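Local coordinates for protein glutathione S-transferase (Sulfitobacter, PDB 4GF0) that binds glutathione and, as a member of the glutathione S-transferase family, probably joins its sulfur to electrophilic substrates, at residues 32-35 and 36-39; 166-169 and 170-174; 124-127 and 128-131. All blocks are in the same frame, centred on the assembly; numbering follows the deposited sequence.

How the contacts relate
Along the chain contact 1 comes first, contact 3 (124-131) second and contact 2 (166-174) last. Contact 1 lies in the thioredoxin-like N-terminal domain, in the loop between strand 28-32 and helix 43-46. The other two lie in the helical C-terminal part: contact 3 within helix 123-148, contact 2 on the last turn of helix 162-170, the next helix in the chain, and the residues that follow. Their centres are about 21 to 24 Å apart and none touches another. Contacts 1 and 2 each bring an aromatic side chain to glutathione, one from each domain, whereas contact 3 faces the second subunit; together they sample the binding site and the dimer interface.

Contact 1 of 3, residues 32-35 and 36-39; sequences RVDF and ATAE. With GSH (glutathione), chain D.
The side chain of E39 turns back on D34 and folds the first part of the loop after strand 28-32 back on itself. With its CG anti to the backbone N (chi1 -178°) and the rest of the chain extended, it crosses V33 obliquely, CB lying 4.2 Å from V33 CG1, and delivers its carboxylate to the backbone. There E39 OE1 accepts the D34 N-H at 2.9 Å, a nearly straight bond (176°) that meets the anti side, about 30° out of the carboxylate plane. In the reverse sense E39 N donates to D34 O at 3.0 Å, so the two residues are held by a pair of bonds. Glutamate suits the place because its extended side chain is long enough to carry OE1 back to D34 N.

D34 turns its own carboxylate to the next part of the loop. OD1 takes the A36 N-H at 3.2 Å from above the carboxylate plane, which makes an Asx turn over D34, F35 and A36. A36 is small enough to sit against that carboxylate, its CB 3.3 Å from D34 OD1. T37 stands at about a right angle to D34, and its OG1 adds a weak bond to D34 O. The chain then coils once more as A38 N bonds F35 O.

F35 points its CB bond away from segment 36-39, and its ring meets glutathione instead. CZ comes within 3.6 Å of GSH CA3, in the glycine moiety, and the approach is oblique to the ring. Q40, the next residue in the loop, touches the same ring and hydrogen-bonds the ligand. An Asx turn followed by a short 3-10 turn thus carries F35 to the glycyl end of the glutathione site, on the thioredoxin-like domain.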
loop_
_atom_site.group_PDB
_atom_site.type_symbol
_atom_site.label_atom_id
_atom_site.label_comp_id
_atom_site.label_asym_id
_atom_site.label_seq_id
_atom_site.Cartn_x
_atom_site.Cartn_y
_atom_site.Cartn_z
ATOM N N ARG A 32 4.557 -21.632 -6.124
ATOM C CA ARG A 32 3.310 -21.251 -6.783
ATOM C C ARG A 32 2.092 -21.564 -5.912
ATOM O O ARG A 32 1.968 -22.665 -5.372
ATOM C CB ARG A 32 3.191 -21.934 -8.152
ATOM C CG ARG A 32 1.930 -21.537 -8.917
ATOM C CD ARG A 32 2.021 -21.926 -10.388
ATOM N NE ARG A 32 2.093 -23.371 -10.584
ATOM C CZ ARG A 32 1.035 -24.179 -10.587
ATOM N NH1 ARG A 32 -0.182 -23.688 -10.391
ATOM N NH2 ARG A 32 1.197 -25.482 -10.782
ATOM N N VAL A 33 1.213 -20.572 -5.753
ATOM C CA VAL A 33 -0.034 -20.752 -5.031
ATOM C C VAL A 33 -1.138 -20.810 -6.077
ATOM O O VAL A 33 -1.304 -19.876 -6.857
ATOM C CB VAL A 33 -0.283 -19.595 -4.051
ATOM C CG1 VAL A 33 -1.608 -19.781 -3.335
ATOM C CG2 VAL A 33 0.870 -19.501 -3.047
ATOM N N ASP A 34 -1.870 -21.918 -6.109
ATOM C CA ASP A 34 -2.811 -22.201 -7.195
ATOM C C ASP A 34 -4.223 -21.653 -6.938
ATOM O O ASP A 34 -4.984 -22.225 -6.154
ATOM C CB ASP A 34 -2.862 -23.714 -7.427
ATOM C CG ASP A 34 -3.613 -24.094 -8.688
ATOM O OD1 ASP A 34 -3.916 -23.204 -9.510
ATOM O OD2 ASP A 34 -3.888 -25.300 -8.861
ATOM N N PHE A 35 -4.569 -20.552 -7.605
ATOM C CA PHE A 35 -5.892 -19.931 -7.460
ATOM C C PHE A 35 -7.000 -20.806 -8.032
ATOM O O PHE A 35 -8.171 -20.653 -7.671
ATOM C CB PHE A 35 -5.945 -18.582 -8.181
ATOM C CG PHE A 35 -5.270 -17.457 -7.449
ATOM C CD1 PHE A 35 -4.429 -17.695 -6.369
ATOM C CD2 PHE A 35 -5.484 -16.145 -7.847
ATOM C CE1 PHE A 35 -3.808 -16.644 -5.702
ATOM C CE2 PHE A 35 -4.865 -15.089 -7.188
ATOM C CZ PHE A 35 -4.024 -15.340 -6.109
ATOM N N ALA A 36 -6.638 -21.707 -8.945
ATOM C CA ALA A 36 -7.626 -22.547 -9.621
ATOM C C ALA A 36 -8.319 -23.499 -8.651
ATOM O O ALA A 36 -9.422 -23.967 -8.915
ATOM C CB ALA A 36 -6.978 -23.321 -10.762
ATOM N N THR A 37 -7.664 -23.789 -7.530
ATOM C CA THR A 37 -8.270 -24.601 -6.483
ATOM C C THR A 37 -8.407 -23.807 -5.191
ATOM O O THR A 37 -8.590 -24.388 -4.119
ATOM C CB THR A 37 -7.455 -25.866 -6.205
ATOM O OG1 THR A 37 -6.085 -25.506 -5.989
ATOM C CG2 THR A 37 -7.549 -26.821 -7.385
ATOM N N ALA A 38 -8.309 -22.482 -5.310
ATOM C CA ALA A 38 -8.425 -21.579 -4.168
ATOM C C ALA A 38 -7.480 -21.974 -3.035
ATOM O O ALA A 38 -7.834 -21.884 -1.855
ATOM C CB ALA A 38 -9.874 -21.531 -3.668
ATOM N N GLU A 39 -6.269 -22.393 -3.397
ATOM C CA GLU A 39 -5.266 -22.767 -2.407
ATOM C C GLU A 39 -4.980 -21.633 -1.434
ATOM O O GLU A 39 -4.680 -21.872 -0.266
ATOM C CB GLU A 39 -3.962 -23.198 -3.089
ATOM C CG GLU A 39 -2.890 -23.653 -2.111
ATOM C CD GLU A 39 -1.589 -24.043 -2.787
ATOM O OE1 GLU A 39 -1.492 -23.916 -4.028
ATOM O OE2 GLU A 39 -0.657 -24.482 -2.073
HETATM N N1 GSH D . -2.421 -5.270 -0.733
HETATM C CA1 GSH D . -1.922 -6.554 -1.170
HETATM C C1 GSH D . -0.533 -6.406 -1.704
HETATM O O11 GSH D . 0.315 -7.324 -1.533
HETATM O O12 GSH D . -0.212 -5.373 -2.352
HETATM C CB1 GSH D . -2.792 -7.101 -2.276
HETATM C CG1 GSH D . -2.531 -8.607 -2.359
HETATM C CD1 GSH D . -3.578 -9.251 -3.275
HETATM O OE1 GSH D . -4.766 -8.937 -3.198
HETATM N N2 GSH D . -3.139 -10.247 -4.248
HETATM C CA2 GSH D . -4.112 -10.871 -5.111
HETATM C C2 GSH D . -4.610 -12.108 -4.410
HETATM O O2 GSH D . -3.887 -12.726 -3.640
HETATM C CB2 GSH D . -3.500 -11.255 -6.420
HETATM S SG2 GSH D . -3.056 -9.787 -7.333
HETATM N N3 GSH D . -5.969 -12.590 -4.617
HETATM C CA3 GSH D . -6.394 -13.799 -3.920
HETATM C C3 GSH D . -7.818 -13.683 -3.436
HETATM O O31 GSH D . -8.371 -12.550 -3.344
HETATM O O32 GSH D . -8.460 -14.729 -3.098
#

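Contact 2 of 3, residues 166-169 and 170-174; sequences LFVV and CNWLD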
loop_
_atom_site.group_PDB
_atom_site.type_symbol
_atom_site.label_atom_id
_atom_site.label_comp_id
_atom_site.label_asym_id
_atom_site.label_seq_id
_atom_site.Cartn_x
_atom_site.Cartn_y
_atom_site.Cartn_z
ATOM N N LEU A 166 4.696 -1.039 -11.137
ATOM C CA LEU A 166 3.874 -0.443 -12.196
ATOM C C LEU A 166 3.731 -1.390 -13.374
ATOM O O LEU A 166 2.666 -1.491 -13.971
ATOM C CB LEU A 166 4.475 0.885 -12.665
ATOM C CG LEU A 166 3.685 1.605 -13.758
ATOM C CD1 LEU A 166 2.309 2.015 -13.233
ATOM C CD2 LEU A 166 4.480 2.817 -14.232
ATOM N N PHE A 167 4.806 -2.094 -13.696
ATOM C CA PHE A 167 4.773 -3.020 -14.823
ATOM C C PHE A 167 3.705 -4.103 -14.653
ATOM O O PHE A 167 2.914 -4.366 -15.562
ATOM C CB PHE A 167 6.140 -3.670 -14.993
ATOM C CG PHE A 167 6.179 -4.705 -16.074
ATOM C CD1 PHE A 167 6.061 -4.338 -17.404
ATOM C CD2 PHE A 167 6.334 -6.043 -15.759
ATOM C CE1 PHE A 167 6.106 -5.300 -18.419
ATOM C CE2 PHE A 167 6.375 -7.009 -16.763
ATOM C CZ PHE A 167 6.258 -6.633 -18.092
ATOM N N VAL A 168 3.689 -4.746 -13.494
ATOM C CA VAL A 168 2.729 -5.820 -13.283
ATOM C C VAL A 168 1.292 -5.294 -13.297
ATOM O O VAL A 168 0.395 -5.937 -13.839
ATOM C CB VAL A 168 3.039 -6.625 -11.997
ATOM C CG1 VAL A 168 1.926 -7.627 -11.729
ATOM C CG2 VAL A 168 4.375 -7.343 -12.152
ATOM N N VAL A 169 1.074 -4.107 -12.748
ATOM C CA VAL A 169 -0.261 -3.516 -12.782
ATOM C C VAL A 169 -0.674 -3.147 -14.207
ATOM O O VAL A 169 -1.793 -3.443 -14.632
ATOM C CB VAL A 169 -0.375 -2.288 -11.860
ATOM C CG1 VAL A 169 -1.763 -1.639 -11.993
ATOM C CG2 VAL A 169 -0.104 -2.692 -10.402
ATOM N N CYS A 170 0.229 -2.526 -14.967
ATOM C CA CYS A 170 -0.126 -2.128 -16.334
ATOM C C CYS A 170 -0.328 -3.339 -17.236
ATOM O O CYS A 170 -1.014 -3.276 -18.264
ATOM C CB CYS A 170 0.931 -1.188 -16.919
ATOM S SG CYS A 170 0.882 0.443 -16.185
ATOM N N ASN A 171 0.253 -4.460 -16.841
ATOM C CA ASN A 171 0.076 -5.700 -17.576
ATOM C C ASN A 171 -1.377 -6.204 -17.508
ATOM O O ASN A 171 -1.779 -7.050 -18.303
ATOM C CB ASN A 171 1.049 -6.760 -17.053
ATOM C CG ASN A 171 1.355 -7.812 -18.075
ATOM O OD1 ASN A 171 1.853 -7.513 -19.161
ATOM N ND2 ASN A 171 1.062 -9.064 -17.737
ATOM N N TRP A 172 -2.150 -5.674 -16.558
ATOM C CA TRP A 172 -3.570 -6.006 -16.418
ATOM C C TRP A 172 -4.460 -5.177 -17.342
ATOM O O TRP A 172 -5.632 -5.508 -17.530
ATOM C CB TRP A 172 -4.048 -5.755 -14.983
ATOM C CG TRP A 172 -3.499 -6.676 -13.953
ATOM C CD1 TRP A 172 -3.113 -7.968 -14.127
ATOM C CD2 TRP A 172 -3.279 -6.366 -12.573
ATOM N NE1 TRP A 172 -2.660 -8.488 -12.932
ATOM C CE2 TRP A 172 -2.756 -7.525 -11.964
ATOM C CE3 TRP A 172 -3.479 -5.224 -11.795
ATOM C CZ2 TRP A 172 -2.421 -7.567 -10.604
ATOM C CZ3 TRP A 172 -3.152 -5.266 -10.446
ATOM C CH2 TRP A 172 -2.628 -6.430 -9.864
ATOM N N LEU A 173 -3.929 -4.089 -17.894
ATOM C CA LEU A 173 -4.790 -3.104 -18.579
ATOM C C LEU A 173 -5.547 -3.658 -19.782
ATOM O O LEU A 173 -6.764 -3.450 -19.895
ATOM C CB LEU A 173 -3.998 -1.853 -18.970
ATOM C CG LEU A 173 -3.603 -0.922 -17.820
ATOM C CD1 LEU A 173 -2.578 0.103 -18.287
ATOM C CD2 LEU A 173 -4.835 -0.212 -17.252
ATOM N N ASP A 174 -4.851 -4.349 -20.681
ATOM C CA ASP A 174 -5.502 -4.908 -21.869
ATOM C C ASP A 174 -6.632 -5.850 -21.462
ATOM O O ASP A 174 -7.750 -5.758 -21.986
ATOM C CB ASP A 174 -4.493 -5.648 -22.752
ATOM C CG ASP A 174 -3.677 -4.711 -23.630
ATOM O OD1 ASP A 174 -4.019 -3.514 -23.717
ATOM O OD2 ASP A 174 -2.704 -5.185 -24.254
HETATM O O HOH W 1 0.244 -8.748 -14.438
#
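V168 O is held by more than one group at the last turn of helix 162-170: a water donates to it at 2.9 Å, and N171 N makes a weak bond. The same water weakly accepts from N171 ND2, so N171 reaches V168 O weakly through its backbone N and, by way of the water, through its amide, which suits a polar residue. N171 N also keeps a helical bond to F167 O, and C170 N bonds L166 O at 2.8 Å.

Over this turn lies the indole of W172. One face takes V168 O and V169 CA, both toward the rim, the latter an off-centre CH-pi contact 4.2 Å from the centroid of the six-membered ring. V169 CG1 lies 4.0 Å from W172 CE3. L166 CD1 meets the small thiol of C170, SG, at 3.6 Å, and L166 packs on F189 and C170 on M190 of helix 184-194.

W172 NE1 bonds G11 O in the N-terminal domain, the indole stacks on H110 and it touches glutathione. A type I beta turn, C170 to L173, follows on from helix 162-170 and presents a tryptophan to the glutathione site between the two domains.

Contact 3 of 3, residues 124-127 and 128-131; sequences SSFE and DMTA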
loop_
_atom_site.group_PDB
_atom_site.type_symbol
_atom_site.label_atom_id
_atom_site.label_comp_id
_atom_site.label_asym_id
_atom_site.label_seq_id
_atom_site.Cartn_x
_atom_site.Cartn_y
_atom_site.Cartn_z
ATOM N N SER A 124 -25.953 -8.525 -8.302
ATOM C CA SER A 124 -26.175 -7.309 -9.072
ATOM C C SER A 124 -25.082 -6.281 -8.758
ATOM O O SER A 124 -24.640 -5.549 -9.644
ATOM C CB SER A 124 -27.555 -6.732 -8.777
ATOM O OG SER A 124 -27.676 -6.432 -7.403
ATOM N N SER A 125 -24.649 -6.224 -7.500
ATOM C CA SER A 125 -23.556 -5.333 -7.116
ATOM C C SER A 125 -22.251 -5.761 -7.778
ATOM O O SER A 125 -21.454 -4.923 -8.206
ATOM C CB SER A 125 -23.373 -5.303 -5.594
ATOM O OG SER A 125 -24.542 -4.814 -4.954
ATOM N N PHE A 126 -22.023 -7.067 -7.857
ATOM C CA PHE A 126 -20.809 -7.568 -8.489
ATOM C C PHE A 126 -20.788 -7.191 -9.965
ATOM O O PHE A 126 -19.736 -6.824 -10.492
ATOM C CB PHE A 126 -20.693 -9.089 -8.348
ATOM C CG PHE A 126 -20.677 -9.575 -6.926
ATOM C CD1 PHE A 126 -20.165 -8.781 -5.912
ATOM C CD2 PHE A 126 -21.171 -10.834 -6.606
ATOM C CE1 PHE A 126 -20.148 -9.235 -4.600
ATOM C CE2 PHE A 126 -21.155 -11.291 -5.298
ATOM C CZ PHE A 126 -20.645 -10.491 -4.296
ATOM N N GLU A 127 -21.945 -7.287 -10.624
ATOM C CA GLU A 127 -22.039 -7.007 -12.049
ATOM C C GLU A 127 -21.800 -5.533 -12.314
ATOM O O GLU A 127 -21.134 -5.165 -13.284
ATOM C CB GLU A 127 -23.407 -7.442 -12.602
ATOM C CG GLU A 127 -23.630 -8.945 -12.548
ATOM C CD GLU A 127 -25.049 -9.342 -12.900
ATOM O OE1 GLU A 127 -25.885 -8.442 -13.151
ATOM O OE2 GLU A 127 -25.331 -10.559 -12.923
ATOM N N ASP A 128 -22.371 -4.699 -11.447
ATOM C CA ASP A 128 -22.202 -3.251 -11.502
ATOM C C ASP A 128 -20.712 -2.916 -11.379
ATOM O O ASP A 128 -20.151 -2.219 -12.226
ATOM C CB ASP A 128 -22.991 -2.604 -10.354
ATOM C CG ASP A 128 -22.941 -1.088 -10.372
ATOM O OD1 ASP A 128 -22.369 -0.505 -11.317
ATOM O OD2 ASP A 128 -23.497 -0.473 -9.435
ATOM N N MET A 129 -20.074 -3.430 -10.338
ATOM C CA MET A 129 -18.666 -3.110 -10.086
ATOM C C MET A 129 -17.764 -3.615 -11.215
ATOM O O MET A 129 -16.833 -2.929 -11.647
ATOM C CB MET A 129 -18.214 -3.668 -8.725
ATOM C CG MET A 129 -18.906 -2.987 -7.529
ATOM S SD MET A 129 -18.350 -3.587 -5.915
ATOM C CE MET A 129 -18.964 -5.275 -5.962
ATOM N N THR A 130 -18.039 -4.820 -11.691
ATOM C CA THR A 130 -17.264 -5.395 -12.781
ATOM C C THR A 130 -17.352 -4.523 -14.039
ATOM O O THR A 130 -16.348 -4.294 -14.714
ATOM C CB THR A 130 -17.729 -6.831 -13.065
ATOM O OG1 THR A 130 -17.407 -7.647 -11.928
ATOM C CG2 THR A 130 -17.053 -7.393 -14.311
ATOM N N ALA A 131 -18.542 -4.000 -14.323
ATOM C CA ALA A 131 -18.761 -3.197 -15.527
ATOM C C ALA A 131 -17.984 -1.877 -15.524
ATOM O O ALA A 131 -17.721 -1.306 -16.586
ATOM C CB ALA A 131 -20.252 -2.943 -15.736
#
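M129 lies back along the helix over S125 and F126, one turn earlier. Its CB passes 3.5 Å from S125 O, and CG comes closer, 3.3 Å from that same oxygen. The sulfur, SD, stands farther off, and the chain then bends (chi3 -67°), bringing the methyl CE back within 3.4 Å of S125 O. CE also reaches the ring of F126: it sits at the ring edge, in plane, 3.7 Å from CD1, with the two side chains side by side and pointing the same way. A flexible, unbranched methionine suits this position because it can fold along the helix while offering its methyl to the edge of the F126 ring. With an alanine here, the edge of F126 is likely to lose its methyl partner and a gap to open against M129 of the second subunit, on which this side chain packs.

Beneath the side chain S125 O is bonded by M129 N at 2.9 Å. The same i to i+4 pattern joins D128 N to S124 O, T130 N to F126 O and A131 N to E127 O.

D128 carries its carboxylate across to the partner chain: OD2 hydrogen-bonds S125 OG and Q122 N of the second subunit, OD1 bonds K121 N there, and S125 OG in turn bonds D128 OD2 of that subunit. A short acidic side chain suits this cluster of donors, since both its oxygens are engaged. Residues 124-131 make about two alpha-helical turns near the start of helix 123-148, placed where two copies of a glutathione S-transferase meet in a reciprocal dimer interface.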